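Serine-pyruvate aminotransferase (AgxT) (Sulfolobus solfataricus, PDB 3ZRP) probably catalyses the pyridoxal phosphate-dependent transfer of amino groups from serine to pyruvate, and from alanine to glyoxylate, as a class-V aminotransferase dimer. Local coordinates at residues Ser65-Pro76 / Gln213-Arg224; Leu191-Leu199 / Pro245-Phe256. All blocks are in the same frame, centred on the assembly; numbering follows the deposited sequence.

Contact 1: Ser65-Pro76 / Gln213-Arg224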
# COMPACT_ATOMS: atom_id res chain seq x y z
N SER A 65 -6.00 6.35 0.42
CA SER A 65 -5.48 6.36 -0.93
C SER A 65 -6.69 6.21 -1.87
O SER A 65 -6.73 6.91 -2.87
CB SER A 65 -4.46 5.27 -1.21
OG SER A 65 -4.94 3.95 -1.01
N ALA A 66 -7.67 5.44 -1.43
CA ALA A 66 -8.92 5.32 -2.24
C ALA A 66 -9.58 6.70 -2.35
O ALA A 66 -9.93 7.15 -3.44
CB ALA A 66 -9.87 4.30 -1.67
N MET A 67 -9.73 7.39 -1.23
CA MET A 67 -10.34 8.74 -1.26
C MET A 67 -9.57 9.67 -2.21
O MET A 67 -10.18 10.32 -3.07
CB MET A 67 -10.39 9.35 0.15
CG MET A 67 -11.37 8.66 1.14
SD MET A 67 -11.01 9.14 2.86
CE MET A 67 -11.80 10.78 2.96
N GLU A 68 -8.25 9.74 -2.07
CA GLU A 68 -7.45 10.63 -2.91
C GLU A 68 -7.51 10.26 -4.41
O GLU A 68 -7.50 11.15 -5.29
CB GLU A 68 -5.99 10.68 -2.40
CG GLU A 68 -5.09 11.63 -3.19
CD GLU A 68 -3.80 12.01 -2.41
OE1 GLU A 68 -3.52 11.44 -1.32
OE2 GLU A 68 -3.06 12.85 -2.93
N SER A 69 -7.60 8.96 -4.70
CA SER A 69 -7.75 8.48 -6.08
C SER A 69 -8.99 9.06 -6.81
O SER A 69 -9.05 9.03 -8.03
CB SER A 69 -7.70 6.96 -6.15
OG SER A 69 -8.98 6.36 -5.89
N VAL A 70 -9.96 9.59 -6.06
CA VAL A 70 -11.14 10.27 -6.65
C VAL A 70 -10.72 11.52 -7.44
O VAL A 70 -11.41 11.93 -8.38
CB VAL A 70 -12.22 10.56 -5.57
CG1 VAL A 70 -13.33 11.45 -6.13
CG2 VAL A 70 -12.78 9.24 -4.98
N THR A 71 -9.55 12.09 -7.14
CA THR A 71 -8.97 13.16 -8.00
C THR A 71 -8.82 12.76 -9.49
O THR A 71 -8.68 13.65 -10.36
CB THR A 71 -7.64 13.69 -7.44
OG1 THR A 71 -6.69 12.62 -7.35
CG2 THR A 71 -7.89 14.33 -6.07
N SER A 72 -8.86 11.45 -9.76
CA SER A 72 -8.82 10.87 -11.11
C SER A 72 -10.03 11.32 -11.94
O SER A 72 -10.03 11.21 -13.18
CB SER A 72 -8.82 9.33 -11.05
OG SER A 72 -7.66 8.81 -10.37
N LEU A 73 -11.07 11.79 -11.24
CA LEU A 73 -12.33 12.20 -11.89
C LEU A 73 -12.49 13.72 -11.99
O LEU A 73 -13.57 14.22 -12.38
CB LEU A 73 -13.52 11.58 -11.15
CG LEU A 73 -13.53 10.04 -11.09
CD1 LEU A 73 -14.71 9.56 -10.26
CD2 LEU A 73 -13.55 9.38 -12.49
N LEU A 74 -11.43 14.45 -11.63
CA LEU A 74 -11.50 15.90 -11.47
C LEU A 74 -10.60 16.67 -12.42
O LEU A 74 -9.59 16.16 -12.92
CB LEU A 74 -11.22 16.30 -10.01
CG LEU A 74 -12.22 15.77 -8.96
CD1 LEU A 74 -11.78 16.13 -7.56
CD2 LEU A 74 -13.64 16.29 -9.22
N LYS A 75 -11.00 17.91 -12.65
CA LYS A 75 -10.27 18.82 -13.53
C LYS A 75 -9.98 20.11 -12.78
O LYS A 75 -10.64 20.42 -11.78
CB LYS A 75 -11.09 19.09 -14.81
CG LYS A 75 -10.99 17.94 -15.81
CD LYS A 75 -11.69 18.26 -17.13
CE LYS A 75 -11.33 17.24 -18.19
NZ LYS A 75 -12.18 17.33 -19.41
N PRO A 76 -8.98 20.88 -13.24
CA PRO A 76 -8.68 22.09 -12.47
C PRO A 76 -9.92 23.00 -12.35
O PRO A 76 -10.73 23.08 -13.31
CB PRO A 76 -7.56 22.77 -13.29
CG PRO A 76 -6.91 21.65 -14.03
CD PRO A 76 -8.07 20.73 -14.40
N GLN A 213 -11.25 11.35 -20.53
CA GLN A 213 -10.77 12.65 -20.10
C GLN A 213 -9.43 12.56 -19.37
O GLN A 213 -9.09 11.49 -18.84
CB GLN A 213 -11.78 13.33 -19.18
CG GLN A 213 -13.23 13.31 -19.69
CD GLN A 213 -14.16 14.15 -18.81
OE1 GLN A 213 -13.76 15.18 -18.26
NE2 GLN A 213 -15.41 13.70 -18.68
N ASN A 214 -8.70 13.68 -19.38
CA ASN A 214 -7.51 13.89 -18.55
C ASN A 214 -7.94 14.20 -17.11
O ASN A 214 -9.13 14.33 -16.84
CB ASN A 214 -6.69 15.06 -19.10
CG ASN A 214 -6.26 14.88 -20.56
OD1 ASN A 214 -5.45 14.00 -20.88
ND2 ASN A 214 -6.81 15.72 -21.45
N SER A 215 -6.99 14.34 -16.19
CA SER A 215 -7.41 14.66 -14.83
C SER A 215 -6.27 15.32 -14.07
O SER A 215 -5.18 15.42 -14.59
CB SER A 215 -7.83 13.40 -14.07
OG SER A 215 -6.68 12.72 -13.54
N ILE A 216 -6.57 15.74 -12.85
CA ILE A 216 -5.55 16.34 -11.99
C ILE A 216 -4.83 15.31 -11.12
O ILE A 216 -4.02 15.70 -10.24
CB ILE A 216 -6.16 17.44 -11.08
CG1 ILE A 216 -7.19 16.84 -10.09
CG2 ILE A 216 -6.76 18.57 -11.96
CD1 ILE A 216 -7.99 17.90 -9.31
N ALA A 217 -5.09 14.03 -11.32
CA ALA A 217 -4.44 12.98 -10.49
C ALA A 217 -2.91 12.98 -10.64
O ALA A 217 -2.35 13.44 -11.64
CB ALA A 217 -5.01 11.59 -10.81
N GLY A 218 -2.24 12.49 -9.60
CA GLY A 218 -0.84 12.11 -9.70
C GLY A 218 -0.65 10.87 -10.55
O GLY A 218 -1.42 10.57 -11.48
N TYR A 219 0.40 10.15 -10.25
CA TYR A 219 0.73 8.95 -10.98
C TYR A 219 0.22 7.68 -10.27
O TYR A 219 -0.63 6.99 -10.80
CB TYR A 219 2.24 8.88 -11.17
CG TYR A 219 2.70 7.85 -12.19
CD1 TYR A 219 2.47 8.04 -13.56
CD2 TYR A 219 3.33 6.67 -11.78
CE1 TYR A 219 2.90 7.10 -14.50
CE2 TYR A 219 3.78 5.73 -12.70
CZ TYR A 219 3.56 5.95 -14.05
OH TYR A 219 3.99 5.02 -14.94
N TYR A 220 0.76 7.36 -9.09
CA TYR A 220 0.35 6.17 -8.35
C TYR A 220 -1.15 6.05 -8.09
O TYR A 220 -1.68 4.92 -8.09
CB TYR A 220 1.06 6.11 -6.99
CG TYR A 220 1.24 4.71 -6.45
CD1 TYR A 220 2.07 3.80 -7.08
CD2 TYR A 220 0.61 4.33 -5.25
CE1 TYR A 220 2.26 2.49 -6.54
CE2 TYR A 220 0.80 3.06 -4.71
CZ TYR A 220 1.61 2.15 -5.36
OH TYR A 220 1.77 0.91 -4.81
N LEU A 221 -1.82 7.17 -7.89
CA LEU A 221 -3.24 7.17 -7.52
C LEU A 221 -4.17 7.57 -8.64
O LEU A 221 -5.35 7.83 -8.41
CB LEU A 221 -3.53 8.04 -6.28
CG LEU A 221 -2.74 7.64 -5.03
CD1 LEU A 221 -3.06 8.56 -3.84
CD2 LEU A 221 -2.94 6.19 -4.64
N ASP A 222 -3.64 7.64 -9.86
CA ASP A 222 -4.54 7.81 -11.01
C ASP A 222 -5.15 6.45 -11.31
O ASP A 222 -4.43 5.49 -11.63
CB ASP A 222 -3.77 8.38 -12.21
CG ASP A 222 -4.65 8.59 -13.45
OD1 ASP A 222 -5.85 8.23 -13.45
OD2 ASP A 222 -4.10 9.10 -14.45
N LEU A 223 -6.47 6.36 -11.14
CA LEU A 223 -7.23 5.14 -11.37
C LEU A 223 -7.08 4.61 -12.82
O LEU A 223 -7.18 3.39 -13.03
CB LEU A 223 -8.71 5.33 -11.00
CG LEU A 223 -9.00 5.57 -9.51
CD1 LEU A 223 -10.49 5.92 -9.30
CD2 LEU A 223 -8.54 4.35 -8.65
N ARG A 224 -6.77 5.50 -13.77
CA ARG A 224 -6.42 5.08 -15.14
C ARG A 224 -5.26 4.09 -15.20
O ARG A 224 -5.23 3.22 -16.05
CB ARG A 224 -6.14 6.27 -16.05
CG ARG A 224 -7.32 7.19 -16.25
CD ARG A 224 -6.93 8.52 -16.89
NE ARG A 224 -8.08 9.41 -16.93
CZ ARG A 224 -8.60 10.02 -15.88
NH1 ARG A 224 -8.05 9.87 -14.66
NH2 ARG A 224 -9.66 10.80 -16.03
O HOH W 1 -3.74 11.91 -7.12
O HOH W 2 -13.64 15.40 -15.34
O HOH W 3 -11.19 14.09 -14.85
O HOH W 4 -9.73 15.90 -21.07

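Contact 2: Leu191-Leu199 / Pro245-Phe256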
# COMPACT_ATOMS: atom_id res chain seq x y z
N LEU A 191 -14.94 -5.45 6.38
CA LEU A 191 -14.60 -6.61 5.56
C LEU A 191 -13.73 -7.58 6.36
O LEU A 191 -13.69 -8.77 6.06
CB LEU A 191 -13.89 -6.20 4.26
CG LEU A 191 -14.72 -5.31 3.34
CD1 LEU A 191 -13.91 -4.86 2.13
CD2 LEU A 191 -16.04 -6.01 2.89
N GLY A 192 -13.05 -7.06 7.39
CA GLY A 192 -12.31 -7.91 8.35
C GLY A 192 -11.11 -8.64 7.75
O GLY A 192 -10.81 -9.76 8.15
N SER A 193 -10.42 -8.01 6.79
CA SER A 193 -9.22 -8.62 6.20
C SER A 193 -7.96 -7.86 6.62
O SER A 193 -8.02 -6.92 7.42
CB SER A 193 -9.34 -8.66 4.69
OG SER A 193 -8.29 -9.47 4.17
N ALA A 194 -6.80 -8.26 6.11
CA ALA A 194 -5.56 -7.58 6.49
C ALA A 194 -5.47 -6.19 5.82
O ALA A 194 -5.97 -6.01 4.71
CB ALA A 194 -4.35 -8.43 6.12
N ALA A 195 -4.80 -5.23 6.48
CA ALA A 195 -4.65 -3.86 5.98
C ALA A 195 -3.70 -3.76 4.79
O ALA A 195 -2.82 -4.63 4.63
CB ALA A 195 -4.15 -2.93 7.12
N GLY A 196 -3.90 -2.74 3.95
CA GLY A 196 -3.01 -2.49 2.80
C GLY A 196 -3.67 -2.24 1.44
O GLY A 196 -2.98 -2.00 0.45
N LEU A 197 -5.00 -2.28 1.41
CA LEU A 197 -5.77 -2.09 0.17
C LEU A 197 -6.88 -1.06 0.33
O LEU A 197 -7.62 -1.09 1.34
CB LEU A 197 -6.40 -3.42 -0.28
CG LEU A 197 -5.44 -4.58 -0.54
CD1 LEU A 197 -6.26 -5.89 -0.76
CD2 LEU A 197 -4.54 -4.27 -1.73
N GLY A 198 -7.00 -0.17 -0.64
CA GLY A 198 -8.18 0.68 -0.80
C GLY A 198 -9.04 0.00 -1.86
O GLY A 198 -8.49 -0.68 -2.72
N LEU A 199 -10.37 0.12 -1.75
CA LEU A 199 -11.29 -0.55 -2.69
C LEU A 199 -12.32 0.42 -3.22
O LEU A 199 -12.91 1.18 -2.47
CB LEU A 199 -12.00 -1.73 -2.01
CG LEU A 199 -11.22 -2.99 -1.67
CD1 LEU A 199 -10.40 -2.76 -0.46
CD2 LEU A 199 -12.18 -4.15 -1.43
N PRO A 245 -0.11 -5.32 -3.31
CA PRO A 245 0.17 -6.13 -2.15
C PRO A 245 -0.38 -7.56 -2.36
O PRO A 245 -1.52 -7.88 -1.95
CB PRO A 245 -0.54 -5.38 -1.01
CG PRO A 245 -0.83 -3.99 -1.56
CD PRO A 245 -1.11 -4.27 -3.00
N VAL A 246 0.45 -8.41 -2.98
CA VAL A 246 0.01 -9.72 -3.52
C VAL A 246 -0.69 -10.58 -2.45
O VAL A 246 -1.83 -11.05 -2.64
CB VAL A 246 1.21 -10.45 -4.22
CG1 VAL A 246 0.91 -11.91 -4.51
CG2 VAL A 246 1.61 -9.72 -5.53
N HIS A 247 -0.01 -10.77 -1.32
CA HIS A 247 -0.53 -11.63 -0.25
C HIS A 247 -1.72 -11.03 0.49
O HIS A 247 -2.58 -11.76 1.00
CB HIS A 247 0.61 -12.08 0.67
CG HIS A 247 1.62 -12.96 -0.02
ND1 HIS A 247 2.63 -12.46 -0.82
CD2 HIS A 247 1.75 -14.31 -0.06
CE1 HIS A 247 3.34 -13.46 -1.31
NE2 HIS A 247 2.82 -14.60 -0.87
N VAL A 248 -1.78 -9.70 0.55
CA VAL A 248 -2.91 -9.00 1.17
C VAL A 248 -4.17 -9.26 0.32
O VAL A 248 -5.27 -9.38 0.84
CB VAL A 248 -2.63 -7.49 1.30
CG1 VAL A 248 -3.82 -6.73 1.87
CG2 VAL A 248 -1.44 -7.29 2.21
N ILE A 249 -3.98 -9.30 -0.99
CA ILE A 249 -5.09 -9.55 -1.93
C ILE A 249 -5.58 -11.02 -1.85
O ILE A 249 -6.79 -11.30 -2.01
CB ILE A 249 -4.71 -9.17 -3.37
CG1 ILE A 249 -4.65 -7.63 -3.50
CG2 ILE A 249 -5.75 -9.69 -4.38
CD1 ILE A 249 -3.97 -7.11 -4.76
N LEU A 250 -4.66 -11.95 -1.62
CA LEU A 250 -5.03 -13.36 -1.37
C LEU A 250 -5.91 -13.46 -0.11
O LEU A 250 -6.95 -14.15 -0.11
CB LEU A 250 -3.77 -14.23 -1.17
CG LEU A 250 -2.78 -14.38 -2.35
CD1 LEU A 250 -1.58 -15.27 -1.95
CD2 LEU A 250 -3.49 -14.92 -3.56
N GLN A 251 -5.48 -12.77 0.96
CA GLN A 251 -6.26 -12.71 2.19
C GLN A 251 -7.65 -12.10 1.93
O GLN A 251 -8.67 -12.64 2.41
CB GLN A 251 -5.49 -11.96 3.30
CG GLN A 251 -4.25 -12.72 3.76
CD GLN A 251 -3.25 -11.89 4.57
OE1 GLN A 251 -2.89 -10.78 4.19
NE2 GLN A 251 -2.77 -12.45 5.67
N LEU A 252 -7.69 -11.01 1.17
CA LEU A 252 -8.96 -10.35 0.81
C LEU A 252 -9.93 -11.30 0.07
O LEU A 252 -11.14 -11.28 0.33
CB LEU A 252 -8.73 -9.05 -0.03
CG LEU A 252 -10.01 -8.27 -0.43
CD1 LEU A 252 -10.80 -7.75 0.80
CD2 LEU A 252 -9.72 -7.11 -1.40
N ALA A 253 -9.42 -12.13 -0.84
CA ALA A 253 -10.31 -13.05 -1.60
C ALA A 253 -10.99 -14.07 -0.67
O ALA A 253 -12.18 -14.43 -0.86
CB ALA A 253 -9.53 -13.76 -2.71
N GLU A 254 -10.24 -14.51 0.32
CA GLU A 254 -10.72 -15.41 1.34
C GLU A 254 -11.74 -14.72 2.25
O GLU A 254 -12.74 -15.33 2.62
CB GLU A 254 -9.56 -15.98 2.15
CG GLU A 254 -9.94 -16.98 3.27
CD GLU A 254 -10.62 -18.28 2.77
OE1 GLU A 254 -10.70 -18.52 1.54
OE2 GLU A 254 -11.07 -19.06 3.62
N ALA A 255 -11.48 -13.47 2.65
CA ALA A 255 -12.51 -12.71 3.38
C ALA A 255 -13.81 -12.66 2.57
O ALA A 255 -14.90 -12.91 3.10
CB ALA A 255 -12.03 -11.30 3.74
N PHE A 256 -13.71 -12.34 1.28
CA PHE A 256 -14.92 -12.28 0.47
C PHE A 256 -15.63 -13.65 0.34
O PHE A 256 -16.88 -13.69 0.25
CB PHE A 256 -14.63 -11.71 -0.93
CG PHE A 256 -14.65 -10.20 -0.99
CD1 PHE A 256 -15.77 -9.47 -0.57
CD2 PHE A 256 -13.55 -9.50 -1.51
CE1 PHE A 256 -15.78 -8.07 -0.64
CE2 PHE A 256 -13.56 -8.11 -1.59
CZ PHE A 256 -14.67 -7.39 -1.15
O HOH W 5 -6.84 -7.98 2.78

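Contact 1: Ser65-Pro76 / Gln213-Arg224
Arg224 closes on the carbonyl oxygen of Ser72 end-on, with both terminal nitrogens meeting one atom that lies nearly in the guanidinium plane. NH1 reaches Ser72 O at 2.8 Å on a lone pair, whereas NH2 comes almost straight down the C=O direction. Asp222 OD1 also lies in that plane, in a salt bridge with NH1 at 3.0 Å, while Gln213 O, tilted from it, accepts from NE. A leucine in its place would probably leave Ser72 O without both donors and the Asp222 carboxylate without its charged mate. Asp222 also caps the start of helix 223-234, OD1 accepting from Arg224 N on the face away from NH1.

Ser72 OG is both donor and acceptor. Set beside the backbone N (chi1 -62°), it donates back to Ser69 O in the carbonyl plane and accepts from Leu223 N at 2.8 Å in a nearly straight bond of 171°. In this class-V fold, residues 65-76 run from within helix 63-69, which follows the first strand of the large-domain sheet, through a 3-10 turn (70-73) into a loop; Met67 on the helix touches the pyridoxal phosphate. Leu221 crosses Glu68 at about a right angle, its CD1 lying 3.7 Å from Glu68 CG, an aliphatic surface that suits a leucine, while the Glu68 carboxylate turns to Tyr99 OH and to backbone amides of Tyr219 and Tyr220 of the second subunit.

Ile216 puts CG1 between its backbone N and carbonyl carbon (chi1 64°), which sends CG2 against Pro76 CD at 3.5 Å; the extended second torsion carries CD1 on to Leu74 CB. Its N donates to Leu74 O at 3.0 Å. In one of the modelled conformers, extended Lys75 brings NZ to Gln213 OE1, a tentative link at the partly exposed margin.

Contact 2: Leu191-Leu199 / Pro245-Phe256
Leu197 reaches from the sheet into the helix 246-256 and spreads its branches over four residues of the other segment. Its CB leads to CG, placed beside the backbone N (chi1 -58°), and CG rests on Val248 CG1 at 3.6 Å as the two side chains slide past each other in opposite directions. There the chain forks. CD1 crosses to Ile249 CG1 at 3.6 Å and also touches Leu252 CD2, so it sits over successive turns of the helix; CD2 turns the other way, onto Pro245 CD at 3.7 Å. A leucine suits the place because its two methyls can serve both ends of this apolar patch at once.

In the class-V aminotransferase fold, strand 197-199 belongs to the mixed seven-stranded sheet of the large domain and runs antiparallel to both neighbours, while helix 246-262 packs against it, the short axes crossing at -51° and 10.5 Å apart. Leu199, two residues on, meets Leu252 tip to tip in the conformer described, CD2 to CD2 at 3.8 Å, and the same CD2 approaches the edge of the Phe256 ring. Ile58 on the adjoining strand 55-60 also touches Leu197, Leu199 and Leu252.

Before the strand, the contact becomes closer to the backbone. Ala194 CB comes within 3.4 Å of Gln251 OE1, a closeness consistent with a small residue here, and Gln251 NE2 is bonded to Leu18 O. Ser193 CB packs on Ala255 CB, two short side chains that let the loop come close to the helix. A water bridges loop and helix by donating to Ala194 O and, at 2.9 Å, to Val248 O; Ser193 OG, anti to the backbone N (chi1 -169°), points to the same water, but at a doubtfully short distance.

Following the chain from the N terminus, residues 65-76 come just after strand 55-60, and most of the sheet is built before the chain returns in 191-199. Contact 1 closes its long loop when 213-224 comes back to helix 63-69 and the turn after it; contact 2 then closes a shorter one when 245-256 packs on 191-199. Because the segments alternate, the two closures cross, neither nested in the other. They sit 23 Å apart between centres, yet meet where Ala66 CB lies 4.1 Å from Gly198 CA. Contact 1 joins helix 63-69 to the loop leading into helix 223-234, contact 2 the sheet to helix 246-262, and both touch the second subunit.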